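Local atomic coordinates of aggregative adherence fimbrial subunit AggA (Escherichia coli O104:H4 str. C227-11, PDB entry 4PH8), a protein that is the major subunit of aggregative adherence fimbriae type I, with a fold completed by donor-strand complementation, and probably helps the bacterium bind host fibronectin. Residues D87-G92 with K96-L101. Residues are numbered along the deposited sequence; the frame is centred on the assembly and turned at random.
Sequences DFVNQG and KIYKKL
Tyr98 sets CG between its own backbone N and carbonyl carbon (chi1 62°), which turns the ring across to the neighbouring strand, over Asp87 CB; chi1 of -79° sets the Asp87 carboxylate beside the backbone N, its plane 25° from the ring plane. The two belong to an antiparallel beta hairpin at the surface of the fimbrial beta sandwich. Asp87 and Tyr98 form a hydrogen-bonded pair: Asp87 N to Tyr98 O is 2.9 Å and Tyr98 N to Asp87 O is 3.0 Å, both nearly straight. A third bond, Val89 N to Lys96 O at 2.9 Å, continues the ladder beyond the non-hydrogen-bonded pair Phe88–Ile97. On the face carrying both side chains, Asp87 CB lies over the face of the Tyr98 ring, 3.9 Å from the centroid, evidence for a CH-pi contact. There Tyr98 also meets the ring of Trp54, in strand 52-68, which pairs with the edge of strand 97-100 that does not face 87-88. The reverse face carries Phe88 and Ile97 side by side, Phe88 CE1 to Ile97 CG1 4.1 Å; Ile97 is buried against Ile82 and Leu108. Val89 CG2 rests on Lys96 CB at 3.7 Å. One water donates to Phe88 O and accepts from Gln91 N, its oxygen 2.8 Å from Phe88 O.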
ATOM      1  N   ASP A  87       7.902   9.215   0.272  1.00 12.60           N
ATOM      2  CA  ASP A  87       8.935   9.020   1.286  1.00 14.85           C
ATOM      3  C   ASP A  87       8.507   7.946   2.262  1.00 13.01           C
ATOM      4  O   ASP A  87       7.320   7.702   2.445  1.00 13.11           O
ATOM      5  CB  ASP A  87       9.152  10.320   2.071  1.00 18.07           C
ATOM      6  CG  ASP A  87       9.989  11.308   1.338  1.00 21.37           C
ATOM      7  OD1 ASP A  87      11.222  11.178   1.379  1.00 31.09           O
ATOM      8  OD2 ASP A  87       9.419  12.248   0.762  1.00 27.03           O
ATOM      9  N   PHE A  88       9.489   7.341   2.909  1.00 15.57           N
ATOM     10  CA  PHE A  88       9.277   6.462   4.048  1.00 16.98           C
ATOM     11  C   PHE A  88       9.377   7.284   5.323  1.00 17.28           C
ATOM     12  O   PHE A  88      10.157   8.226   5.391  1.00 20.49           O
ATOM     13  CB  PHE A  88      10.365   5.399   4.094  1.00 18.28           C
ATOM     14  CG  PHE A  88      10.359   4.477   2.922  1.00 16.72           C
ATOM     15  CD1 PHE A  88       9.383   3.504   2.802  1.00 15.77           C
ATOM     16  CD2 PHE A  88      11.317   4.588   1.935  1.00 15.65           C
ATOM     17  CE1 PHE A  88       9.376   2.650   1.727  1.00 16.92           C
ATOM     18  CE2 PHE A  88      11.312   3.734   0.846  1.00 15.98           C
ATOM     19  CZ  PHE A  88      10.348   2.760   0.749  1.00 16.31           C
ATOM     20  N   VAL A  89       8.580   6.906   6.312  1.00 15.01           N
ATOM     21  CA  VAL A  89       8.622   7.506   7.640  1.00 20.82           C
ATOM     22  C   VAL A  89      10.035   7.419   8.228  1.00 23.69           C
ATOM     23  O   VAL A  89      10.717   6.385   8.120  1.00 24.05           O
ATOM     24  CB  VAL A  89       7.596   6.821   8.565  1.00 22.62           C
ATOM     25  CG1 VAL A  89       7.836   7.193  10.025  1.00 27.64           C
ATOM     26  CG2 VAL A  89       6.187   7.209   8.164  1.00 22.88           C
ATOM     27  N   ASN A  90      10.469   8.533   8.806  1.00 26.23           N
ATOM     28  CA  ASN A  90      11.733   8.618   9.546  1.00 29.69           C
ATOM     29  C   ASN A  90      12.969   8.192   8.740  1.00 30.48           C
ATOM     30  O   ASN A  90      13.791   7.368   9.193  1.00 34.37           O
ATOM     31  CB  ASN A  90      11.615   7.820  10.851  1.00 36.24           C
ATOM     32  CG  ASN A  90      12.698   8.176  11.861  1.00 43.57           C
ATOM     33  OD1 ASN A  90      13.371   7.295  12.401  1.00 49.77           O
ATOM     34  ND2 ASN A  90      12.875   9.472  12.119  1.00 52.13           N
ATOM     35  N   GLN A  91      13.079   8.764   7.541  1.00 29.49           N
ATOM     36  CA  GLN A  91      14.200   8.504   6.618  1.00 29.10           C
ATOM     37  C   GLN A  91      14.456   7.019   6.328  1.00 28.79           C
ATOM     38  O   GLN A  91      15.572   6.634   5.961  1.00 32.82           O
ATOM     39  CB  GLN A  91      15.481   9.180   7.124  1.00 38.09           C
ATOM     40  CG  GLN A  91      15.353  10.693   7.288  1.00 40.34           C
ATOM     41  CD  GLN A  91      16.684  11.431   7.439  1.00 49.52           C
ATOM     42  OE1 GLN A  91      16.714  12.659   7.371  1.00 60.36           O
ATOM     43  NE2 GLN A  91      17.782  10.698   7.649  1.00 56.15           N
ATOM     44  N   GLY A  92      13.421   6.192   6.463  1.00 26.15           N
ATOM     45  CA  GLY A  92      13.522   4.783   6.129  1.00 27.45           C
ATOM     46  C   GLY A  92      13.753   3.815   7.274  1.00 27.61           C
ATOM     47  O   GLY A  92      14.010   2.642   7.033  1.00 31.48           O
ATOM     48  N   LYS A  96       6.349   2.567   6.570  1.00 18.17           N
ATOM     49  CA  LYS A  96       5.136   3.343   6.284  1.00 17.58           C
ATOM     50  C   LYS A  96       5.476   4.443   5.272  1.00 14.73           C
ATOM     51  O   LYS A  96       6.523   5.072   5.350  1.00 15.47           O
ATOM     52  CB  LYS A  96       4.534   3.912   7.565  1.00 19.15           C
ATOM     53  CG  LYS A  96       3.317   4.791   7.367  1.00 19.39           C
ATOM     54  CD  LYS A  96       2.670   5.159   8.695  1.00 22.10           C
ATOM     55  CE  LYS A  96       1.886   4.008   9.285  1.00 22.56           C
ATOM     56  NZ  LYS A  96       1.417   4.356  10.658  1.00 27.93           N
ATOM     57  N   ILE A  97       4.596   4.641   4.297  1.00 13.82           N
ATOM     58  CA  ILE A  97       4.865   5.539   3.181  1.00 12.58           C
ATOM     59  C   ILE A  97       3.909   6.707   3.202  1.00 12.70           C
ATOM     60  O   ILE A  97       2.729   6.513   3.460  1.00 14.32           O
ATOM     61  CB  ILE A  97       4.623   4.786   1.860  1.00 11.93           C
ATOM     62  CG1 ILE A  97       5.403   3.467   1.858  1.00 12.82           C
ATOM     63  CG2 ILE A  97       4.962   5.669   0.664  1.00 11.08           C
ATOM     64  CD1 ILE A  97       4.781   2.410   0.957  1.00 13.60           C
ATOM     65  N   TYR A  98       4.402   7.902   2.890  1.00 11.94           N
ATOM     66  CA  TYR A  98       3.529   9.038   2.677  1.00 13.88           C
ATOM     67  C   TYR A  98       3.944   9.803   1.445  1.00 12.47           C
ATOM     68  O   TYR A  98       5.058   9.643   0.924  1.00 13.89           O
ATOM     69  CB  TYR A  98       3.532   9.980   3.893  1.00 16.12           C
ATOM     70  CG  TYR A  98       4.880  10.583   4.192  1.00 17.25           C
ATOM     71  CD1 TYR A  98       5.783   9.922   5.011  1.00 17.05           C
ATOM     72  CD2 TYR A  98       5.251  11.805   3.652  1.00 18.97           C
ATOM     73  CE1 TYR A  98       7.028  10.457   5.280  1.00 19.80           C
ATOM     74  CE2 TYR A  98       6.502  12.345   3.904  1.00 20.75           C
ATOM     75  CZ  TYR A  98       7.376  11.673   4.725  1.00 22.36           C
ATOM     76  OH  TYR A  98       8.615  12.216   4.984  1.00 31.33           O
ATOM     77  N   LYS A  99       3.033  10.640   0.984  1.00 11.10           N
ATOM     78  CA  LYS A  99       3.314  11.543  -0.123  1.00 12.40           C
ATOM     79  C   LYS A  99       2.380  12.724  -0.083  1.00 13.04           C
ATOM     80  O   LYS A  99       1.175  12.541  -0.013  1.00 13.36           O
ATOM     81  CB  LYS A  99       3.148  10.825  -1.439  1.00 11.52           C
ATOM     82  CG  LYS A  99       3.512  11.668  -2.651  1.00 13.75           C
ATOM     83  CD  LYS A  99       3.480  10.800  -3.909  1.00 12.08           C
ATOM     84  CE  LYS A  99       3.831  11.581  -5.163  1.00 11.87           C
ATOM     85  NZ  LYS A  99       3.989  10.706  -6.356  1.00 12.13           N
ATOM     86  N   LYS A 100       2.950  13.926  -0.144  1.00 15.10           N
ATOM     87  CA  LYS A 100       2.182  15.141  -0.318  1.00 17.03           C
ATOM     88  C   LYS A 100       1.873  15.251  -1.811  1.00 16.23           C
ATOM     89  O   LYS A 100       2.763  15.441  -2.632  1.00 17.76           O
ATOM     90  CB  LYS A 100       2.984  16.350   0.202  1.00 21.21           C
ATOM     91  CG  LYS A 100       2.497  17.716  -0.251  1.00 28.54           C
ATOM     92  CD  LYS A 100       1.110  18.051   0.268  1.00 35.86           C
ATOM     93  CE  LYS A 100       0.970  19.549   0.522  1.00 42.23           C
ATOM     94  NZ  LYS A 100       1.280  19.922   1.928  1.00 48.97           N
ATOM     95  N   LEU A 101       0.606  15.106  -2.154  1.00 13.61           N
ATOM     96  CA  LEU A 101       0.185  15.132  -3.546  1.00 13.28           C
ATOM     97  C   LEU A 101       0.152  16.559  -4.078  1.00 15.91           C
ATOM     98  O   LEU A 101      -0.019  17.508  -3.314  1.00 18.65           O
ATOM     99  CB  LEU A 101      -1.190  14.489  -3.672  1.00 12.98           C
ATOM    100  CG  LEU A 101      -1.263  13.023  -3.218  1.00 12.69           C
ATOM    101  CD1 LEU A 101      -2.690  12.533  -3.409  1.00 15.03           C
ATOM    102  CD2 LEU A 101      -0.280  12.138  -3.978  1.00 13.81           C
TER
HETATM  103  O   HOH W   1       9.477  14.361   2.374  1.00 44.22           O
HETATM  104  O   HOH W   2      11.427  10.641   6.030  1.00 33.50           O